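Local structure of peroxiredoxin (Akkermansia muciniphila, 6KHX) at residues H10-A15 / V22-L27; G55-L60 / G96-I101; G114-D119 / G132-Y137; G180-L185 / M194-E199. The protein probably reduces hydrogen peroxide and related peroxides through cysteine chemistry, as a peroxiredoxin of the typical 2-Cys class. One frame throughout, in Å; residues are numbered along the deposited sequence.

Contact 1 (H10-A15 / V22-L27)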
loop_
_atom_site.group_PDB
_atom_site.type_symbol
_atom_site.label_atom_id
_atom_site.label_comp_id
_atom_site.label_asym_id
_atom_site.label_seq_id
_atom_site.Cartn_x
_atom_site.Cartn_y
_atom_site.Cartn_z
ATOM N N HIS B 10 8.603 27.679 -16.104
ATOM C CA HIS B 10 9.937 28.245 -16.087
ATOM C C HIS B 10 10.927 27.287 -16.743
ATOM O O HIS B 10 10.783 26.063 -16.684
ATOM C CB HIS B 10 10.348 28.532 -14.639
ATOM C CG HIS B 10 11.795 28.875 -14.467
ATOM N ND1 HIS B 10 12.300 30.133 -14.724
ATOM C CD2 HIS B 10 12.849 28.116 -14.082
ATOM C CE1 HIS B 10 13.601 30.137 -14.491
ATOM N NE2 HIS B 10 13.960 28.925 -14.104
ATOM N N PHE B 11 11.939 27.855 -17.382
ATOM C CA PHE B 11 13.039 27.041 -17.864
ATOM C C PHE B 11 14.293 27.898 -17.876
ATOM O O PHE B 11 14.246 29.112 -17.679
ATOM C CB PHE B 11 12.752 26.435 -19.249
ATOM C CG PHE B 11 12.508 27.453 -20.346
ATOM C CD1 PHE B 11 13.574 28.070 -20.995
ATOM C CD2 PHE B 11 11.224 27.736 -20.774
ATOM C CE1 PHE B 11 13.358 28.985 -22.013
ATOM C CE2 PHE B 11 11.001 28.648 -21.795
ATOM C CZ PHE B 11 12.069 29.273 -22.413
ATOM N N SER B 12 15.426 27.237 -18.085
ATOM C CA SER B 12 16.710 27.923 -18.172
ATOM C C SER B 12 17.617 27.000 -18.970
ATOM O O SER B 12 17.964 25.911 -18.497
ATOM C CB SER B 12 17.278 28.228 -16.787
ATOM O OG SER B 12 18.560 28.830 -16.877
ATOM N N ALA B 13 17.942 27.399 -20.193
ATOM C CA ALA B 13 18.636 26.513 -21.109
ATOM C C ALA B 13 19.628 27.314 -21.938
ATOM O O ALA B 13 19.641 28.547 -21.926
ATOM C CB ALA B 13 17.648 25.768 -22.012
ATOM N N ASN B 14 20.481 26.586 -22.648
ATOM C CA ASN B 14 21.333 27.209 -23.641
ATOM C C ASN B 14 20.479 27.693 -24.804
ATOM O O ASN B 14 19.456 27.087 -25.148
ATOM C CB ASN B 14 22.376 26.210 -24.140
ATOM C CG ASN B 14 23.291 25.734 -23.038
ATOM O OD1 ASN B 14 23.676 26.505 -22.164
ATOM N ND2 ASN B 14 23.623 24.450 -23.059
ATOM N N ALA B 15 20.915 28.785 -25.425
ATOM C CA ALA B 15 20.193 29.329 -26.564
ATOM C C ALA B 15 21.188 29.962 -27.520
ATOM O O ALA B 15 22.356 30.170 -27.189
ATOM C CB ALA B 15 19.136 30.349 -26.130
ATOM N N VAL B 22 24.635 31.252 -25.855
ATOM C CA VAL B 22 24.632 31.852 -24.525
ATOM C C VAL B 22 23.958 30.894 -23.549
ATOM O O VAL B 22 23.026 30.166 -23.931
ATOM C CB VAL B 22 23.943 33.227 -24.527
ATOM C CG1 VAL B 22 24.655 34.168 -25.484
ATOM C CG2 VAL B 22 22.472 33.092 -24.902
ATOM N N PRO B 23 24.391 30.855 -22.293
ATOM C CA PRO B 23 23.772 29.935 -21.335
ATOM C C PRO B 23 22.688 30.603 -20.513
ATOM O O PRO B 23 22.574 31.833 -20.501
ATOM C CB PRO B 23 24.955 29.517 -20.458
ATOM C CG PRO B 23 25.795 30.759 -20.415
ATOM C CD PRO B 23 25.622 31.454 -21.754
ATOM N N ASP B 24 21.898 29.786 -19.812
ATOM C CA ASP B 24 20.956 30.267 -18.805
ATOM C C ASP B 24 19.922 31.226 -19.399
ATOM O O ASP B 24 19.562 32.238 -18.789
ATOM C CB ASP B 24 21.707 30.914 -17.639
ATOM C CG ASP B 24 22.807 30.015 -17.094
ATOM O OD1 ASP B 24 22.553 28.804 -16.911
ATOM O OD2 ASP B 24 23.928 30.511 -16.863
ATOM N N PHE B 25 19.451 30.924 -20.609
ATOM C CA PHE B 25 18.366 31.704 -21.186
ATOM C C PHE B 25 17.052 31.291 -20.545
ATOM O O PHE B 25 16.744 30.100 -20.448
ATOM C CB PHE B 25 18.279 31.527 -22.700
ATOM C CG PHE B 25 17.214 32.382 -23.331
ATOM C CD1 PHE B 25 17.494 33.680 -23.726
ATOM C CD2 PHE B 25 15.922 31.902 -23.493
ATOM C CE1 PHE B 25 16.509 34.484 -24.287
ATOM C CE2 PHE B 25 14.931 32.698 -24.056
ATOM C CZ PHE B 25 15.227 33.993 -24.452
ATOM N N SER B 26 16.272 32.280 -20.120
ATOM C CA SER B 26 15.001 32.035 -19.453
ATOM C C SER B 26 14.049 33.157 -19.829
ATOM O O SER B 26 14.472 34.267 -20.166
ATOM C CB SER B 26 15.173 31.961 -17.931
ATOM O OG SER B 26 13.924 31.868 -17.276
ATOM N N LEU B 27 12.754 32.879 -19.721
ATOM C CA LEU B 27 11.774 33.929 -19.963
ATOM C C LEU B 27 11.578 34.835 -18.753
ATOM O O LEU B 27 10.786 35.780 -18.833
ATOM C CB LEU B 27 10.433 33.316 -20.391
ATOM C CG LEU B 27 10.467 32.450 -21.657
ATOM C CD1 LEU B 27 9.063 32.046 -22.094
ATOM C CD2 LEU B 27 11.208 33.150 -22.794
HETATM O O HOH W 1 11.523 30.651 -18.312
HETATM O O HOH W 2 22.681 27.110 -19.654
#
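A G1 beta bulge interrupts the hairpin here: Asp24 and Phe25 both face Ala13 across the antiparallel strands. Ala13 and Phe25 pair by two backbone bonds, Phe25 N to Ala13 O (2.7 Å) and Ala13 N to Phe25 O (3.0 Å). Beyond the bulge the register slips by one residue, and Ala15 and Val22 form the next hydrogen-bonded pair. Asp24 takes up the extra residue with a left-handed backbone (phi 60°). Its N is served by a water that also donates to Asn14 OD1, so a residue outside the regular pairing still has a polar partner.

Phe11 has CG set between its backbone N and carbonyl carbon (chi1 60°), which brings the ring down beside Phe25; Phe11 CE1 meets the edge of the Phe25 ring at CD2 (4.2 Å), while Phe11 CZ touches Leu27 CG (3.6 Å). Ala15 is small enough for its CB to lie against Phe25 CB (3.7 Å), and Val102 lies against Phe11, Ala13 and Phe25. Ser26 OG donates almost straight along the carbonyl of Phe11, to its O (2.8 Å), and also accepts from Asp28 N. A second water accepts from both Phe11 N and Leu27 N. A bulged hairpin like this one builds the edge of the mixed peroxiredoxin sheet from the N-terminal strands, its outermost strand in this chain being 20-22.

Contact 2 (G55-L60 / G96-I101)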
loop_
_atom_site.group_PDB
_atom_site.type_symbol
_atom_site.label_atom_id
_atom_site.label_comp_id
_atom_site.label_asym_id
_atom_site.label_seq_id
_atom_site.Cartn_x
_atom_site.Cartn_y
_atom_site.Cartn_z
ATOM N N GLY B 55 10.532 33.574 -41.405
ATOM C CA GLY B 55 9.407 34.490 -41.431
ATOM C C GLY B 55 9.268 35.277 -40.141
ATOM O O GLY B 55 8.988 36.478 -40.165
ATOM N N PHE B 56 9.481 34.619 -38.995
ATOM C CA PHE B 56 9.475 35.349 -37.729
ATOM C C PHE B 56 10.590 36.386 -37.691
ATOM O O PHE B 56 10.427 37.465 -37.106
ATOM C CB PHE B 56 9.597 34.386 -36.546
ATOM C CG PHE B 56 8.272 33.946 -35.983
ATOM C CD1 PHE B 56 7.477 34.830 -35.273
ATOM C CD2 PHE B 56 7.837 32.639 -36.137
ATOM C CE1 PHE B 56 6.259 34.428 -34.756
ATOM C CE2 PHE B 56 6.627 32.234 -35.618
ATOM C CZ PHE B 56 5.838 33.129 -34.924
ATOM N N GLN B 57 11.742 36.070 -38.288
ATOM C CA GLN B 57 12.801 37.073 -38.391
ATOM C C GLN B 57 12.355 38.270 -39.228
ATOM O O GLN B 57 12.652 39.420 -38.885
ATOM C CB GLN B 57 14.064 36.455 -38.980
ATOM C CG GLN B 57 15.208 37.439 -39.153
ATOM C CD GLN B 57 15.713 38.004 -37.836
ATOM O OE1 GLN B 57 15.816 37.291 -36.837
ATOM N NE2 GLN B 57 16.051 39.287 -37.834
ATOM N N GLU B 58 11.648 38.017 -40.337
ATOM C CA GLU B 58 11.241 39.109 -41.220
ATOM C C GLU B 58 10.221 40.021 -40.554
ATOM O O GLU B 58 10.194 41.228 -40.828
ATOM C CB GLU B 58 10.646 38.562 -42.527
ATOM C CG GLU B 58 11.456 37.491 -43.264
ATOM C CD GLU B 58 12.727 38.011 -43.922
ATOM O OE1 GLU B 58 13.214 39.097 -43.545
ATOM O OE2 GLU B 58 13.246 37.322 -44.829
ATOM N N ALA B 59 9.371 39.465 -39.695
ATOM C CA ALA B 59 8.347 40.217 -38.986
ATOM C C ALA B 59 8.813 40.700 -37.616
ATOM O O ALA B 59 7.986 41.139 -36.812
ATOM C CB ALA B 59 7.082 39.365 -38.841
ATOM N N LEU B 60 10.114 40.623 -37.329
ATOM C CA LEU B 60 10.582 40.932 -35.984
ATOM C C LEU B 60 10.243 42.362 -35.587
ATOM O O LEU B 60 9.955 42.626 -34.415
ATOM C CB LEU B 60 12.087 40.693 -35.878
ATOM C CG LEU B 60 12.637 40.586 -34.455
ATOM C CD1 LEU B 60 11.827 39.585 -33.646
ATOM C CD2 LEU B 60 14.110 40.211 -34.470
ATOM N N GLY B 96 20.733 34.756 -40.628
ATOM C CA GLY B 96 20.069 36.013 -40.368
ATOM C C GLY B 96 19.002 35.988 -39.295
ATOM O O GLY B 96 18.482 37.055 -38.940
ATOM N N VAL B 97 18.645 34.816 -38.773
ATOM C CA VAL B 97 17.723 34.742 -37.644
ATOM C C VAL B 97 18.461 35.183 -36.385
ATOM O O VAL B 97 19.482 34.597 -36.012
ATOM C CB VAL B 97 17.144 33.331 -37.496
ATOM C CG1 VAL B 97 16.359 33.214 -36.199
ATOM C CG2 VAL B 97 16.258 33.003 -38.692
ATOM N N SER B 98 17.971 36.252 -35.748
ATOM C CA SER B 98 18.697 36.905 -34.667
ATOM C C SER B 98 18.032 36.806 -33.300
ATOM O O SER B 98 18.706 37.049 -32.294
ATOM C CB SER B 98 18.902 38.390 -34.991
ATOM O OG SER B 98 17.651 39.042 -35.139
ATOM N N TYR B 99 16.738 36.488 -33.231
ATOM C CA TYR B 99 16.058 36.354 -31.951
ATOM C C TYR B 99 16.494 35.058 -31.260
ATOM O O TYR B 99 17.108 34.187 -31.883
ATOM C CB TYR B 99 14.543 36.410 -32.151
ATOM C CG TYR B 99 14.000 35.382 -33.103
ATOM C CD1 TYR B 99 13.691 34.100 -32.666
ATOM C CD2 TYR B 99 13.781 35.693 -34.438
ATOM C CE1 TYR B 99 13.189 33.154 -33.534
ATOM C CE2 TYR B 99 13.277 34.755 -35.314
ATOM C CZ TYR B 99 12.987 33.489 -34.857
ATOM O OH TYR B 99 12.491 32.554 -35.727
ATOM N N PRO B 100 16.201 34.903 -29.965
ATOM C CA PRO B 100 16.690 33.718 -29.242
ATOM C C PRO B 100 16.059 32.433 -29.758
ATOM O O PRO B 100 14.843 32.353 -29.955
ATOM C CB PRO B 100 16.286 33.991 -27.788
ATOM C CG PRO B 100 16.085 35.462 -27.711
ATOM C CD PRO B 100 15.541 35.852 -29.052
ATOM N N ILE B 101 16.903 31.429 -29.981
ATOM C CA ILE B 101 16.469 30.076 -30.307
ATOM C C ILE B 101 16.957 29.173 -29.184
ATOM O O ILE B 101 18.163 28.921 -29.061
ATOM C CB ILE B 101 16.993 29.602 -31.666
ATOM C CG1 ILE B 101 16.720 30.671 -32.734
ATOM C CG2 ILE B 101 16.358 28.263 -32.019
ATOM C CD1 ILE B 101 17.309 30.356 -34.100
#
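Gln57 lays its side chain over the backbone of Gly96, Val97 and Ser98, where helix 48-58 of the thioredoxin-like peroxiredoxin fold meets the loop leading into strand 101-103. CG stands anti to the backbone N (chi1 179°), carrying the chain away from the helix, and a bend at the next torsion (chi2 64°) turns the amide along the loop. Gln57 CG then passes Gly96 O at 3.3 Å. The amide oxygen reaches the loop: Ser98 N donates to Gln57 OE1 at 2.6 Å with a nearly straight N-H. The donor stands well above the plane of the amide carbonyl, 49° out of it. Ser98 OG lies close to the same amide, 3.1 Å from Gln57 OE1. A glutamine suits this position because its aliphatic part can pack while its end supplies an acceptor for the N-H of Ser98, whose backbone also bonds to Asn18; Gln57 CB accordingly rests on Val97 CG2 (4.1 Å).

Next along the loop, Tyr99 turns its ring edge to the helix, with Gln57 CA lying in the ring plane, while Val97 CG1 sits over one face. The ring thus fills the wedge between helix and loop, and Val70 of strand 68-74 borders it together with Phe56 and Leu60. Leu60 CD2 lies 3.8 Å from Ser98 OG, and its CD1 is turned to the Tyr99 ring. The phenol hydroxyl bonds to Leu53 O, one turn earlier in the helix, and Tyr99 OH passes Phe56 CB at 3.5 Å.

Contact 3 (G114-D119 / G132-Y137)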
loop_
_atom_site.group_PDB
_atom_site.type_symbol
_atom_site.label_atom_id
_atom_site.label_comp_id
_atom_site.label_asym_id
_atom_site.label_seq_id
_atom_site.Cartn_x
_atom_site.Cartn_y
_atom_site.Cartn_z
ATOM N N GLY B 114 3.520 20.834 -22.990
ATOM C CA GLY B 114 2.547 19.945 -23.601
ATOM C C GLY B 114 2.642 19.834 -25.110
ATOM O O GLY B 114 1.631 19.566 -25.769
ATOM N N VAL B 115 3.835 20.020 -25.676
ATOM C CA VAL B 115 4.044 19.962 -27.115
ATOM C C VAL B 115 4.956 18.820 -27.532
ATOM O O VAL B 115 5.251 18.686 -28.725
ATOM C CB VAL B 115 4.603 21.296 -27.649
ATOM C CG1 VAL B 115 3.651 22.439 -27.332
ATOM C CG2 VAL B 115 5.986 21.549 -27.070
ATOM N N LEU B 116 5.415 17.996 -26.595
ATOM C CA LEU B 116 6.336 16.916 -26.924
ATOM C C LEU B 116 5.568 15.770 -27.565
ATOM O O LEU B 116 4.597 15.271 -26.988
ATOM C CB LEU B 116 7.066 16.438 -25.677
ATOM C CG LEU B 116 8.248 15.518 -25.947
ATOM C CD1 LEU B 116 9.265 16.235 -26.816
ATOM C CD2 LEU B 116 8.866 15.104 -24.634
ATOM N N ALA B 117 5.986 15.369 -28.765
ATOM C CA ALA B 117 5.387 14.231 -29.444
ATOM C C ALA B 117 5.899 12.918 -28.852
ATOM O O ALA B 117 6.762 12.892 -27.969
ATOM C CB ALA B 117 5.671 14.298 -30.941
ATOM N N GLY B 118 5.374 11.810 -29.365
ATOM C CA GLY B 118 5.798 10.489 -28.960
ATOM C C GLY B 118 5.006 9.920 -27.798
ATOM O O GLY B 118 4.241 10.602 -27.114
ATOM N N ASP B 119 5.197 8.621 -27.594
ATOM C CA ASP B 119 4.524 7.857 -26.554
ATOM C C ASP B 119 5.558 7.012 -25.828
ATOM O O ASP B 119 6.363 6.329 -26.471
ATOM C CB ASP B 119 3.433 6.962 -27.156
ATOM C CG ASP B 119 2.729 6.104 -26.116
ATOM O OD1 ASP B 119 2.787 6.433 -24.908
ATOM O OD2 ASP B 119 2.133 5.080 -26.516
ATOM N N GLY B 132 7.472 6.441 -31.557
ATOM C CA GLY B 132 7.623 7.716 -32.211
ATOM C C GLY B 132 8.866 8.448 -31.749
ATOM O O GLY B 132 9.765 7.899 -31.106
ATOM N N GLU B 133 8.921 9.720 -32.115
ATOM C CA GLU B 133 10.052 10.579 -31.813
ATOM C C GLU B 133 9.651 11.577 -30.736
ATOM O O GLU B 133 8.591 12.207 -30.830
ATOM C CB GLU B 133 10.514 11.314 -33.066
ATOM C CG GLU B 133 11.245 10.446 -34.059
ATOM C CD GLU B 133 11.666 11.229 -35.281
ATOM O OE1 GLU B 133 10.778 11.730 -36.005
ATOM O OE2 GLU B 133 12.882 11.354 -35.515
ATOM N N LEU B 134 10.494 11.720 -29.715
ATOM C CA LEU B 134 10.282 12.731 -28.681
ATOM C C LEU B 134 10.834 14.052 -29.208
ATOM O O LEU B 134 11.920 14.508 -28.839
ATOM C CB LEU B 134 10.937 12.318 -27.368
ATOM C CG LEU B 134 10.449 11.008 -26.740
ATOM C CD1 LEU B 134 11.305 10.643 -25.543
ATOM C CD2 LEU B 134 8.981 11.093 -26.337
ATOM N N ILE B 135 10.062 14.664 -30.112
ATOM C CA ILE B 135 10.351 15.983 -30.661
ATOM C C ILE B 135 9.099 16.836 -30.507
ATOM O O ILE B 135 7.997 16.329 -30.286
ATOM C CB ILE B 135 10.789 15.937 -32.141
ATOM C CG1 ILE B 135 9.708 15.290 -33.003
ATOM C CG2 ILE B 135 12.102 15.182 -32.299
ATOM C CD1 ILE B 135 10.129 15.108 -34.448
ATOM N N ALA B 136 9.285 18.150 -30.612
ATOM C CA ALA B 136 8.196 19.090 -30.372
ATOM C C ALA B 136 7.331 19.274 -31.615
ATOM O O ALA B 136 7.838 19.389 -32.735
ATOM C CB ALA B 136 8.747 20.443 -29.923
ATOM N N TYR B 137 6.016 19.307 -31.404
ATOM C CA TYR B 137 5.084 19.726 -32.437
ATOM C C TYR B 137 5.159 21.242 -32.624
ATOM O O TYR B 137 5.815 21.961 -31.863
ATOM C CB TYR B 137 3.656 19.318 -32.072
ATOM C CG TYR B 137 3.271 17.903 -32.450
ATOM C CD1 TYR B 137 3.180 17.517 -33.786
ATOM C CD2 TYR B 137 2.968 16.956 -31.475
ATOM C CE1 TYR B 137 2.814 16.224 -34.138
ATOM C CE2 TYR B 137 2.600 15.662 -31.818
ATOM C CZ TYR B 137 2.528 15.303 -33.151
ATOM O OH TYR B 137 2.162 14.026 -33.502
#
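Tyr137 lies along Val115 and Ala117. Its CB stands 3.8 Å from Val115 O; further out, Tyr137 CD2 passes Ala117 CB at 3.8 Å, and CE2 comes nearer still to Ala117 CB, 3.5 Å. CZ stays beside that same methyl at 4.0 Å. With CG anti to the carbonyl carbon (chi1 -85°), the ring is swung back alongside 114-119, where it also stacks with Phe157; alanine suits the spot because a single methyl fits close beside the ring. Ile4 of a third subunit packs on the tyrosine too.

The two segments run antiparallel at the base of the two-stranded arm 119-122/128-131, which projects from the peroxiredoxin core. Two backbone bonds frame a single bridge of Leu116 with Ala136: Tyr137 N to Val115 O (2.9 Å) and Ala117 N to Ile135 O (2.7 Å). On the other side of the chain from Ala117, Leu116 brings CD1 to Leu134 C (3.6 Å), with a bound calcium ion about 5 Å from its side chain. Leu134 centres an inverse gamma turn, and its N donates to Asn106 OD1 of a second subunit. Glu133 reaches away to a salt bridge with Lys43.

Contact 4 (G180-L185 / M194-E199)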
loop_
_atom_site.group_PDB
_atom_site.type_symbol
_atom_site.label_atom_id
_atom_site.label_comp_id
_atom_site.label_asym_id
_atom_site.label_seq_id
_atom_site.Cartn_x
_atom_site.Cartn_y
_atom_site.Cartn_z
ATOM N N GLY B 180 -10.114 47.229 -21.533
ATOM C CA GLY B 180 -11.083 46.365 -20.889
ATOM C C GLY B 180 -12.197 45.875 -21.783
ATOM O O GLY B 180 -13.167 45.295 -21.283
ATOM N N GLU B 181 -12.096 46.109 -23.087
ATOM C CA GLU B 181 -13.069 45.624 -24.054
ATOM C C GLU B 181 -12.669 44.232 -24.530
ATOM O O GLU B 181 -11.497 43.988 -24.839
ATOM C CB GLU B 181 -13.152 46.580 -25.244
ATOM C CG GLU B 181 -13.653 47.978 -24.908
ATOM C CD GLU B 181 -13.579 48.930 -26.094
ATOM O OE1 GLU B 181 -12.800 48.664 -27.032
ATOM O OE2 GLU B 181 -14.303 49.947 -26.092
ATOM N N VAL B 182 -13.632 43.323 -24.586
ATOM C CA VAL B 182 -13.348 41.994 -25.111
ATOM C C VAL B 182 -13.393 42.053 -26.633
ATOM O O VAL B 182 -14.143 42.837 -27.226
ATOM C CB VAL B 182 -14.328 40.949 -24.535
ATOM C CG1 VAL B 182 -14.152 40.854 -23.032
ATOM C CG2 VAL B 182 -15.764 41.298 -24.873
ATOM N N CYS B 183 -12.573 41.224 -27.278
ATOM C CA CYS B 183 -12.421 41.285 -28.727
ATOM C C CYS B 183 -13.267 40.210 -29.385
ATOM O O CYS B 183 -13.064 39.017 -29.109
ATOM C CB CYS B 183 -10.957 41.124 -29.113
ATOM S SG CYS B 183 -9.928 42.470 -28.479
ATOM N N PRO B 184 -14.210 40.571 -30.249
ATOM C CA PRO B 184 -15.102 39.583 -30.857
ATOM C C PRO B 184 -14.386 38.803 -31.954
ATOM O O PRO B 184 -13.213 39.037 -32.265
ATOM C CB PRO B 184 -16.228 40.440 -31.433
ATOM C CG PRO B 184 -15.566 41.727 -31.748
ATOM C CD PRO B 184 -14.517 41.940 -30.697
ATOM N N LEU B 185 -15.138 37.887 -32.563
ATOM C CA LEU B 185 -14.600 37.035 -33.614
ATOM C C LEU B 185 -14.059 37.867 -34.772
ATOM O O LEU B 185 -14.695 38.824 -35.220
ATOM C CB LEU B 185 -15.685 36.086 -34.112
ATOM C CG LEU B 185 -15.286 35.126 -35.229
ATOM C CD1 LEU B 185 -14.550 33.925 -34.678
ATOM C CD2 LEU B 185 -16.521 34.693 -35.975
ATOM N N MET B 194 -15.783 45.412 -27.833
ATOM C CA MET B 194 -17.078 45.233 -27.192
ATOM C C MET B 194 -16.953 45.388 -25.683
ATOM O O MET B 194 -15.964 44.955 -25.085
ATOM C CB MET B 194 -17.660 43.857 -27.530
ATOM C CG MET B 194 -18.976 43.536 -26.846
ATOM S SD MET B 194 -19.443 41.828 -27.164
ATOM C CE MET B 194 -18.896 41.685 -28.861
ATOM N N THR B 195 -17.963 46.011 -25.080
ATOM C CA THR B 195 -18.055 46.104 -23.628
ATOM C C THR B 195 -18.612 44.807 -23.047
ATOM O O THR B 195 -19.708 44.385 -23.429
ATOM C CB THR B 195 -18.955 47.271 -23.233
ATOM O OG1 THR B 195 -18.376 48.496 -23.696
ATOM C CG2 THR B 195 -19.136 47.329 -21.730
ATOM N N PRO B 196 -17.918 44.174 -22.096
ATOM C CA PRO B 196 -18.433 42.917 -21.532
ATOM C C PRO B 196 -19.623 43.125 -20.608
ATOM O O PRO B 196 -19.495 43.040 -19.382
ATOM C CB PRO B 196 -17.222 42.352 -20.778
ATOM C CG PRO B 196 -16.395 43.539 -20.441
ATOM C CD PRO B 196 -16.573 44.500 -21.589
ATOM N N SER B 197 -20.792 43.368 -21.199
ATOM C CA SER B 197 -22.032 43.534 -20.451
ATOM C C SER B 197 -23.196 43.147 -21.355
ATOM O O SER B 197 -23.036 42.979 -22.569
ATOM C CB SER B 197 -22.203 44.971 -19.943
ATOM O OG SER B 197 -22.403 45.870 -21.026
ATOM N N HIS B 198 -24.375 42.987 -20.745
ATOM C CA HIS B 198 -25.579 42.721 -21.526
ATOM C C HIS B 198 -25.760 43.788 -22.605
ATOM O O HIS B 198 -25.909 43.484 -23.802
ATOM C CB HIS B 198 -26.809 42.681 -20.610
ATOM C CG HIS B 198 -26.679 41.772 -19.422
ATOM N ND1 HIS B 198 -26.364 40.433 -19.529
ATOM C CD2 HIS B 198 -26.904 41.997 -18.104
ATOM C CE1 HIS B 198 -26.355 39.885 -18.326
ATOM N NE2 HIS B 198 -26.684 40.811 -17.444
ATOM N N GLU B 199 -25.724 45.057 -22.189
ATOM C CA GLU B 199 -25.869 46.163 -23.128
ATOM C C GLU B 199 -24.750 46.169 -24.156
ATOM O O GLU B 199 -24.985 46.460 -25.333
ATOM C CB GLU B 199 -25.907 47.496 -22.376
ATOM C CG GLU B 199 -27.098 47.678 -21.436
ATOM C CD GLU B 199 -27.016 46.818 -20.178
ATOM O OE1 GLU B 199 -25.935 46.243 -19.902
ATOM O OE2 GLU B 199 -28.042 46.714 -19.468
#
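Met194 packs along Val182 and Pro184, its CB near the first and its CE against the second, and this is the close, buried half of the contact. Its chain leaves the backbone with CG anti to the N (chi1 177°) and stays extended until the last torsion bends the methyl back, so that Met194 CE reaches Pro184 CB (3.9 Å). Nearer the backbone, Met194 CB crosses Val182 CG2 at 4.1 Å. A lone bridge joins the backbones here, Val182 N giving a weak, bent bond to Met194 O (2.9 Å). Glu181 meets Met194 O with its CB (3.3 Å) and, less closely, its CG, while its carboxylate turns off to His175 through OE1. Val201 and Tyr204 of helix 198-209 close over the methionine, as does Thr51 of a third subunit; a long, flexible, apolar chain suits such varied walls.

The solvent side is looser. Exposed Pro196 lays its ring across the end of Val182, Pro196 CB to Val182 CG1 at 4.1 Å, and its CD approaches Gly180 O at 3.5 Å.

Val182, Cys183 and Pro184 form the Val-Cys-Pro sequence that in typical 2-Cys relatives holds the resolving cysteine. Between themselves the two segments are joined by apolar contact and one weak bond, consistent with the local unfolding such enzymes undergo on disulfide formation, although Leu185 N is also bonded to Thr51 of a third subunit.

All four contacts are partly buried, but contacts 1 to 3 lie 13 to 16 Å from the centre of the chain and contact 4 about 26 Å. Contacts 1 and 2 touch, Phe25 CZ meeting Pro100 CB at 3.5 Å: the bulged hairpin is part of the sheet's edge, and the helix-loop wedge packs against that sheet. Contact 3 stands at the root of the projecting arm. Backbone pairing dominates contact 1 and thins to one bridge in contacts 3 and 4; contact 2 relies instead on a glutamine side chain. Subunit contacts reach all four: Asn14 of contact 1 and Glu133 of contact 3 meet across one interface, and Leu185 of contact 4 packs on Gly55 of a third subunit.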